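Long-range contacts in phycocyanobilin lyase subunit alpha (Nostoc sp. PCC 7120, PDB 5N3U), which associates with CpcF to form a lyase that is probably required for chromophorylation of the phycocyanin subunit CpcA: residues A[60-65]-A[72-77]; A[210-215]-A[234-239]; A[246-251]-A[267-272]. All coordinates share one frame; numbering follows the deposited sequence.

Interaction 1. Residues A[60-65]-A[72-77]; sequences EDEADR and PLRRNA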
# COMPACT_ATOMS: atom_id res chain seq x y z
N GLU A 60 -27.56 16.54 -0.32
CA GLU A 60 -28.15 17.80 0.07
C GLU A 60 -27.59 18.33 1.40
O GLU A 60 -28.14 19.29 1.93
CB GLU A 60 -29.67 17.60 0.21
CG GLU A 60 -30.25 17.35 -1.18
CD GLU A 60 -31.68 16.78 -1.20
OE1 GLU A 60 -32.18 16.64 -2.32
OE2 GLU A 60 -32.28 16.47 -0.13
N ASP A 61 -26.47 17.78 1.89
CA ASP A 61 -25.85 18.30 3.10
C ASP A 61 -25.64 19.78 3.09
O ASP A 61 -25.10 20.39 2.13
CB ASP A 61 -24.49 17.63 3.35
CG ASP A 61 -23.87 18.05 4.68
OD1 ASP A 61 -24.55 17.82 5.74
OD2 ASP A 61 -22.76 18.66 4.67
N GLU A 62 -25.98 20.38 4.22
CA GLU A 62 -25.61 21.77 4.48
C GLU A 62 -24.67 21.99 5.68
O GLU A 62 -24.19 23.09 5.81
CB GLU A 62 -26.87 22.63 4.75
CG GLU A 62 -27.89 22.51 3.63
CD GLU A 62 -27.55 23.41 2.44
OE1 GLU A 62 -26.49 24.09 2.42
OE2 GLU A 62 -28.37 23.45 1.50
N ALA A 63 -24.46 21.00 6.54
CA ALA A 63 -23.63 21.11 7.80
C ALA A 63 -22.16 21.37 7.54
O ALA A 63 -21.49 22.20 8.24
CB ALA A 63 -23.76 19.83 8.57
N ASP A 64 -21.64 20.75 6.48
CA ASP A 64 -20.16 20.80 6.23
C ASP A 64 -19.87 21.71 5.04
O ASP A 64 -20.34 21.42 3.86
CB ASP A 64 -19.62 19.37 5.98
CG ASP A 64 -18.07 19.25 6.07
OD1 ASP A 64 -17.43 20.31 6.21
OD2 ASP A 64 -17.52 18.09 6.06
N ARG A 65 -19.12 22.78 5.30
CA ARG A 65 -18.69 23.72 4.29
C ARG A 65 -17.20 23.98 4.42
O ARG A 65 -16.69 23.98 5.54
CB ARG A 65 -19.41 25.03 4.39
CG ARG A 65 -20.92 24.96 4.37
CD ARG A 65 -21.47 24.37 3.03
NE ARG A 65 -21.24 25.19 1.87
CZ ARG A 65 -22.04 26.18 1.47
NH1 ARG A 65 -23.14 26.52 2.18
NH2 ARG A 65 -21.76 26.83 0.34
N PRO A 72 -17.79 19.60 1.41
CA PRO A 72 -17.01 18.34 1.50
C PRO A 72 -17.82 17.04 1.54
O PRO A 72 -17.47 16.08 0.93
CB PRO A 72 -16.23 18.50 2.81
CG PRO A 72 -16.07 19.97 2.95
CD PRO A 72 -17.34 20.59 2.40
N LEU A 73 -18.88 16.98 2.30
CA LEU A 73 -19.59 15.73 2.36
C LEU A 73 -20.32 15.49 1.03
O LEU A 73 -20.47 14.34 0.64
CB LEU A 73 -20.59 15.68 3.57
CG LEU A 73 -21.39 14.39 3.70
CD1 LEU A 73 -20.42 13.25 3.97
CD2 LEU A 73 -22.47 14.41 4.86
N ARG A 74 -20.80 16.53 0.37
CA ARG A 74 -21.47 16.29 -0.91
C ARG A 74 -20.47 15.71 -1.92
O ARG A 74 -20.78 14.81 -2.65
CB ARG A 74 -22.04 17.55 -1.49
CG ARG A 74 -23.24 18.06 -0.74
CD ARG A 74 -23.87 19.20 -1.51
NE ARG A 74 -24.81 19.91 -0.65
CZ ARG A 74 -25.70 20.78 -1.07
NH1 ARG A 74 -25.81 21.06 -2.37
NH2 ARG A 74 -26.47 21.39 -0.17
N ARG A 75 -19.25 16.21 -1.90
CA ARG A 75 -18.23 15.67 -2.78
C ARG A 75 -17.97 14.19 -2.55
O ARG A 75 -17.97 13.41 -3.45
CB ARG A 75 -16.91 16.45 -2.58
CG ARG A 75 -16.99 17.91 -2.86
CD ARG A 75 -15.71 18.60 -2.34
NE ARG A 75 -15.75 20.06 -2.58
CZ ARG A 75 -14.79 20.90 -2.22
NH1 ARG A 75 -13.72 20.43 -1.61
NH2 ARG A 75 -14.86 22.21 -2.48
N ASN A 76 -17.77 13.78 -1.33
CA ASN A 76 -17.48 12.41 -1.03
C ASN A 76 -18.67 11.48 -1.24
O ASN A 76 -18.49 10.38 -1.71
CB ASN A 76 -17.05 12.27 0.45
CG ASN A 76 -15.56 12.41 0.61
OD1 ASN A 76 -14.84 12.83 -0.36
ND2 ASN A 76 -15.08 12.04 1.77
N ALA A 77 -19.84 11.98 -0.99
CA ALA A 77 -21.09 11.22 -1.28
C ALA A 77 -21.30 11.01 -2.74
O ALA A 77 -21.64 9.90 -3.19
CB ALA A 77 -22.31 11.90 -0.65
O HOH W 1 -21.16 19.04 2.57

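Interaction 2. Residues A[210-215]-A[234-239]; sequences LRRVAL and KAENSF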
# COMPACT_ATOMS: atom_id res chain seq x y z
N LEU A 210 -0.87 10.89 -18.05
CA LEU A 210 -1.64 10.97 -19.27
C LEU A 210 -1.68 9.57 -19.87
O LEU A 210 -2.68 9.14 -20.33
CB LEU A 210 -1.03 11.94 -20.26
CG LEU A 210 -1.87 13.19 -20.43
CD1 LEU A 210 -1.30 14.17 -21.43
CD2 LEU A 210 -3.26 12.80 -20.83
N ARG A 211 -0.55 8.89 -19.84
CA ARG A 211 -0.50 7.48 -20.26
C ARG A 211 -1.51 6.64 -19.49
O ARG A 211 -2.27 5.82 -20.06
CB ARG A 211 0.94 6.97 -20.11
CG ARG A 211 1.94 7.70 -20.96
CD ARG A 211 3.22 6.94 -21.30
NE ARG A 211 4.07 6.77 -20.15
CZ ARG A 211 5.00 7.60 -19.69
NH1 ARG A 211 5.32 8.71 -20.31
NH2 ARG A 211 5.63 7.28 -18.57
N ARG A 212 -1.66 6.89 -18.20
CA ARG A 212 -2.60 6.13 -17.40
C ARG A 212 -4.00 6.39 -17.80
O ARG A 212 -4.82 5.49 -17.91
CB ARG A 212 -2.42 6.39 -15.88
CG ARG A 212 -1.05 6.01 -15.34
CD ARG A 212 -1.01 6.52 -13.90
NE ARG A 212 0.14 6.06 -13.15
CZ ARG A 212 0.62 6.66 -12.05
NH1 ARG A 212 0.10 7.80 -11.62
NH2 ARG A 212 1.61 6.14 -11.40
N VAL A 213 -4.30 7.63 -18.02
CA VAL A 213 -5.62 8.02 -18.51
C VAL A 213 -5.90 7.38 -19.90
O VAL A 213 -6.98 6.82 -20.11
CB VAL A 213 -5.72 9.56 -18.60
CG1 VAL A 213 -6.89 9.95 -19.49
CG2 VAL A 213 -5.89 10.11 -17.17
N ALA A 214 -4.92 7.43 -20.78
CA ALA A 214 -5.12 6.86 -22.12
C ALA A 214 -5.40 5.33 -22.03
O ALA A 214 -6.27 4.80 -22.72
CB ALA A 214 -3.90 7.15 -22.94
N LEU A 215 -4.68 4.65 -21.11
CA LEU A 215 -4.96 3.26 -20.86
C LEU A 215 -6.36 3.01 -20.43
O LEU A 215 -7.04 2.10 -20.98
CB LEU A 215 -3.95 2.66 -19.87
CG LEU A 215 -2.61 2.49 -20.47
CD1 LEU A 215 -1.47 2.29 -19.45
CD2 LEU A 215 -2.67 1.37 -21.51
N LYS A 234 4.77 2.61 -21.27
CA LYS A 234 5.51 2.91 -20.06
C LYS A 234 4.52 3.26 -18.99
O LYS A 234 4.30 4.40 -18.70
CB LYS A 234 6.53 4.05 -20.24
CG LYS A 234 7.71 3.80 -21.20
CD LYS A 234 8.34 2.41 -21.07
CE LYS A 234 7.63 1.42 -22.02
NZ LYS A 234 7.68 -0.06 -21.78
N ALA A 235 3.90 2.25 -18.40
CA ALA A 235 3.01 2.46 -17.24
C ALA A 235 2.93 1.20 -16.44
O ALA A 235 3.39 0.15 -16.89
CB ALA A 235 1.63 2.79 -17.72
N GLU A 236 2.26 1.27 -15.31
CA GLU A 236 2.21 0.10 -14.44
C GLU A 236 1.33 -0.98 -15.07
O GLU A 236 0.35 -0.69 -15.73
CB GLU A 236 1.59 0.47 -13.09
CG GLU A 236 2.32 1.55 -12.30
CD GLU A 236 2.24 3.01 -12.89
OE1 GLU A 236 1.39 3.36 -13.74
OE2 GLU A 236 3.08 3.82 -12.49
N ASN A 237 1.62 -2.25 -14.79
CA ASN A 237 0.82 -3.36 -15.32
C ASN A 237 -0.59 -3.33 -14.99
O ASN A 237 -1.42 -3.73 -15.77
CB ASN A 237 1.44 -4.68 -14.86
CG ASN A 237 2.77 -4.93 -15.51
OD1 ASN A 237 3.09 -4.34 -16.52
ND2 ASN A 237 3.53 -5.82 -14.94
N SER A 238 -0.92 -2.88 -13.77
CA SER A 238 -2.28 -2.73 -13.44
C SER A 238 -3.12 -1.97 -14.43
O SER A 238 -4.25 -2.34 -14.70
CB SER A 238 -2.42 -2.07 -12.06
OG SER A 238 -2.16 -3.06 -11.09
N PHE A 239 -2.63 -0.85 -14.89
CA PHE A 239 -3.37 -0.09 -15.91
C PHE A 239 -3.36 -0.83 -17.26
O PHE A 239 -4.35 -0.81 -17.99
CB PHE A 239 -2.72 1.25 -16.11
CG PHE A 239 -2.90 2.14 -14.95
CD1 PHE A 239 -4.13 2.78 -14.76
CD2 PHE A 239 -1.86 2.30 -14.02
CE1 PHE A 239 -4.32 3.63 -13.61
CE2 PHE A 239 -2.03 3.13 -12.88
CZ PHE A 239 -3.27 3.76 -12.67

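Interaction 3. Residues A[246-251]-A[267-272]; sequences GLLEHQ and RVMNLM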
# COMPACT_ATOMS: atom_id res chain seq x y z
N GLY A 246 -10.54 -4.49 -21.22
CA GLY A 246 -11.64 -3.84 -21.97
C GLY A 246 -11.57 -4.25 -23.43
O GLY A 246 -12.56 -4.52 -24.08
N LEU A 247 -10.40 -4.38 -23.95
CA LEU A 247 -10.28 -4.90 -25.31
C LEU A 247 -10.84 -6.32 -25.44
O LEU A 247 -11.60 -6.65 -26.36
CB LEU A 247 -8.83 -4.85 -25.74
CG LEU A 247 -8.39 -3.65 -26.52
CD1 LEU A 247 -8.42 -2.38 -25.70
CD2 LEU A 247 -6.98 -3.83 -27.02
N LEU A 248 -10.56 -7.14 -24.44
CA LEU A 248 -10.99 -8.50 -24.42
C LEU A 248 -12.46 -8.58 -24.35
O LEU A 248 -13.11 -9.33 -25.09
CB LEU A 248 -10.33 -9.23 -23.19
CG LEU A 248 -10.73 -10.69 -22.99
CD1 LEU A 248 -10.53 -11.43 -24.31
CD2 LEU A 248 -9.89 -11.31 -21.89
N GLU A 249 -13.05 -7.80 -23.50
CA GLU A 249 -14.48 -7.80 -23.40
C GLU A 249 -15.21 -7.39 -24.69
O GLU A 249 -16.29 -7.91 -24.97
CB GLU A 249 -14.91 -6.90 -22.29
CG GLU A 249 -14.58 -7.43 -20.92
CD GLU A 249 -14.73 -6.34 -19.89
OE1 GLU A 249 -14.34 -5.17 -20.18
OE2 GLU A 249 -15.24 -6.63 -18.79
N HIS A 250 -14.63 -6.50 -25.47
CA HIS A 250 -15.21 -6.13 -26.78
C HIS A 250 -15.13 -7.29 -27.80
O HIS A 250 -16.03 -7.49 -28.57
CB HIS A 250 -14.45 -4.89 -27.31
CG HIS A 250 -14.97 -4.33 -28.61
ND1 HIS A 250 -14.17 -4.14 -29.72
CD2 HIS A 250 -16.20 -3.86 -28.95
CE1 HIS A 250 -14.88 -3.59 -30.69
NE2 HIS A 250 -16.11 -3.42 -30.25
N GLN A 251 -14.03 -8.04 -27.78
CA GLN A 251 -13.86 -9.21 -28.61
C GLN A 251 -14.63 -10.44 -28.17
O GLN A 251 -14.49 -11.48 -28.81
CB GLN A 251 -12.39 -9.62 -28.69
CG GLN A 251 -11.45 -8.60 -29.28
CD GLN A 251 -11.97 -8.06 -30.59
OE1 GLN A 251 -12.15 -6.85 -30.78
NE2 GLN A 251 -12.30 -8.98 -31.49
N ARG A 267 -5.23 -13.48 -28.74
CA ARG A 267 -4.12 -12.54 -28.88
C ARG A 267 -4.03 -11.56 -27.66
O ARG A 267 -2.95 -11.28 -27.15
CB ARG A 267 -4.37 -11.71 -30.14
CG ARG A 267 -3.46 -10.52 -30.38
CD ARG A 267 -4.22 -9.64 -31.38
NE ARG A 267 -3.56 -8.38 -31.68
CZ ARG A 267 -4.14 -7.40 -32.38
NH1 ARG A 267 -5.38 -7.55 -32.86
NH2 ARG A 267 -3.52 -6.26 -32.55
N VAL A 268 -5.17 -11.03 -27.29
CA VAL A 268 -5.24 -10.11 -26.14
C VAL A 268 -4.87 -10.87 -24.81
O VAL A 268 -4.09 -10.37 -24.04
CB VAL A 268 -6.65 -9.53 -26.05
CG1 VAL A 268 -6.87 -8.74 -24.75
CG2 VAL A 268 -6.93 -8.63 -27.28
N MET A 269 -5.39 -12.09 -24.62
CA MET A 269 -5.09 -12.90 -23.41
C MET A 269 -3.65 -13.21 -23.29
O MET A 269 -3.09 -13.16 -22.21
CB MET A 269 -5.94 -14.14 -23.34
CG MET A 269 -7.33 -13.82 -23.01
SD MET A 269 -8.56 -15.06 -22.63
CE MET A 269 -8.83 -15.75 -24.27
N ASN A 270 -2.99 -13.47 -24.42
CA ASN A 270 -1.59 -13.76 -24.42
C ASN A 270 -0.79 -12.57 -23.99
O ASN A 270 0.29 -12.68 -23.34
CB ASN A 270 -1.11 -14.23 -25.81
CG ASN A 270 -1.66 -15.64 -26.21
OD1 ASN A 270 -2.02 -16.44 -25.38
ND2 ASN A 270 -1.69 -15.92 -27.50
N LEU A 271 -1.25 -11.37 -24.38
CA LEU A 271 -0.55 -10.18 -23.92
C LEU A 271 -0.79 -10.00 -22.36
O LEU A 271 0.11 -9.63 -21.66
CB LEU A 271 -1.04 -8.95 -24.66
CG LEU A 271 -0.69 -8.94 -26.14
CD1 LEU A 271 -1.54 -7.88 -26.86
CD2 LEU A 271 0.80 -8.70 -26.30
N MET A 272 -1.99 -10.28 -21.94
CA MET A 272 -2.34 -10.09 -20.51
C MET A 272 -1.47 -11.02 -19.67
O MET A 272 -0.78 -10.57 -18.74
CB MET A 272 -3.82 -10.36 -20.27
CG MET A 272 -4.75 -9.32 -20.91
SD MET A 272 -6.46 -9.65 -20.77
CE MET A 272 -6.70 -9.24 -19.05

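Interaction 1. Residues A[60-65]-A[72-77]
Arg74 grips the backbone carbonyl of Asp61 side-on with two nitrogens, NE at 2.8 Å and NH2 at 2.9 Å from Asp61 O. That oxygen lies close to the guanidinium plane, but the two donors reach it differently: NE is tilted moderately from the carbonyl plane, whereas NH2 stands 55° above it. The arginine chain is extended from CG to NE (chi2 -172°), which carries its head across to the loop, and Glu60 CA lies over one guanidinium face, displaced from its centre. The charged contact is a salt bridge from Glu62 OE2 to Arg74 NH2 at 3.3 Å; carboxylate and guanidinium planes are 74° apart, and Tyr71 adds a cation-pi contact to Arg74. A leucine in place of Arg74 would probably leave Asp61 O without both of these donors and Glu62 without this counter-charge.

Residues 61-64 form an Asx motif in the loop that joins helices 49-58 and 72-83 of this HEAT-like array: Asp64 N donates to Asp61 OD2 (3.0 Å). The same carboxylate oxygen receives a bond from water 1 at 2.7 Å, and this water also donates to Asp64 O, 2.8 Å away, so it ties both aspartates to the first turn of the helix through a weak bond from Arg74 N.

Van der Waals contacts fill the rest. The carboxylate of Asp64 lies against the Pro72 ring, with OD1 3.5 Å from Pro72 CG, while OD1 is salt-bridged to Lys137 of a neighbouring beta subunit. Leu73 CD2 meets Asp61 CG at 3.9 Å, the two side chains nearly perpendicular.

Interaction 2. Residues A[210-215]-A[234-239]
The ring of Phe239 has Arg212 CG over one face, 4.0 Å from the centroid and 13° off the normal, a CH-pi contact centred on the ring. Tyr74 of a neighbouring beta subunit meets Phe239 edge-to-face. Beyond CG, the extended Arg212 chain carries its guanidinium past the ring, and Glu236 takes the edge of that group in a side-on salt bridge, one hydrogen bond to each carboxylate oxygen: NE binds Glu236 OE1 at 3.0 Å and NH2 binds Glu236 OE2 at 3.0 Å. Both bonds are nearly straight and close to the guanidinium plane, yet the carboxylate is tilted 47° against it and is met from above its own plane. Glu236 can turn back to this edge because its chain bends at chi2 (70°). The guanidinium edge of Arg211 instead faces a backbone carbonyl, with NE 2.8 Å from Lys234 O and a weaker bond from NH2; its NH1 is held by Gly205 O.

Leu215 CD1 makes the apolar contact, touching Ala235 CB at 3.6 Å and Phe239 CB at 3.7 Å. Arg212 NH1 is salt-bridged to Asp72 of that beta subunit, placing the contact at the CpcE-CpcF interface. Through its bonds to Arg212, Glu236, the N-cap residue, ties the start of helix 237-250 to helix 208-221, a helix-to-helix-start packing in an alpha-solenoid-type array.

Interaction 3. Residues A[246-251]-A[267-272]
Leu248 is the main bump of this contact, pressed by its two ends against different parts of helix 263-273. Its base, CB, sits 3.8 Å from Val268 CG1, at the level where the two backbones come nearest, with CA atoms of Leu248 and Val268 6.2 Å apart. Its tip enters a hollow bordered by two methionines: Leu248 CD2 is 3.8 Å from Met269 CG and 4.0 Å from Met272 SD. Because CG of Leu248 stands anti to the backbone N (chi1 178°), the branch leans to the carbonyl side and CD2 can meet both. Each methionine chain lies nearly perpendicular to the leucine. Met272 presents its sulfur to Leu248 CD2, whereas Met269 brings both CG and SD near that methyl.

Val268 in turn is the bump from the other helix, its CG1 resting on the base of Leu248. Val268 CG1 merely grazes Leu247 CB, at 4.5 Å. No hydrogen bond crosses; the side-chain contacts are apolar, and the five touching residues are buried. Ala189 of a neighbouring beta subunit packs on Leu248, and Tyr155 of that subunit on Met272.

The segment axes approach to 9.7 Å and run nearly antiparallel, at 159° between their N-to-C directions. This side-by-side arrangement, joined by apolar side chains, is consistent with the antiparallel helix pairing of HEAT-like alpha-solenoids.

The three contacts follow one another along the chain and spread over its helical array. Interaction 1 lies on the opposite side of the chain's centre from the other two, its centre 32 Å from that of interaction 2 and 40 Å from that of interaction 3. Interactions 2 and 3 are neighbours: their centres are 16 Å apart, their nearest atoms about 7 Å, and helix 237-250 serves both, through its start in the one and its end in the other. CpcF chains, the beta subunits, contact residues at all three places, consistent with a lyase assembled from both proteins.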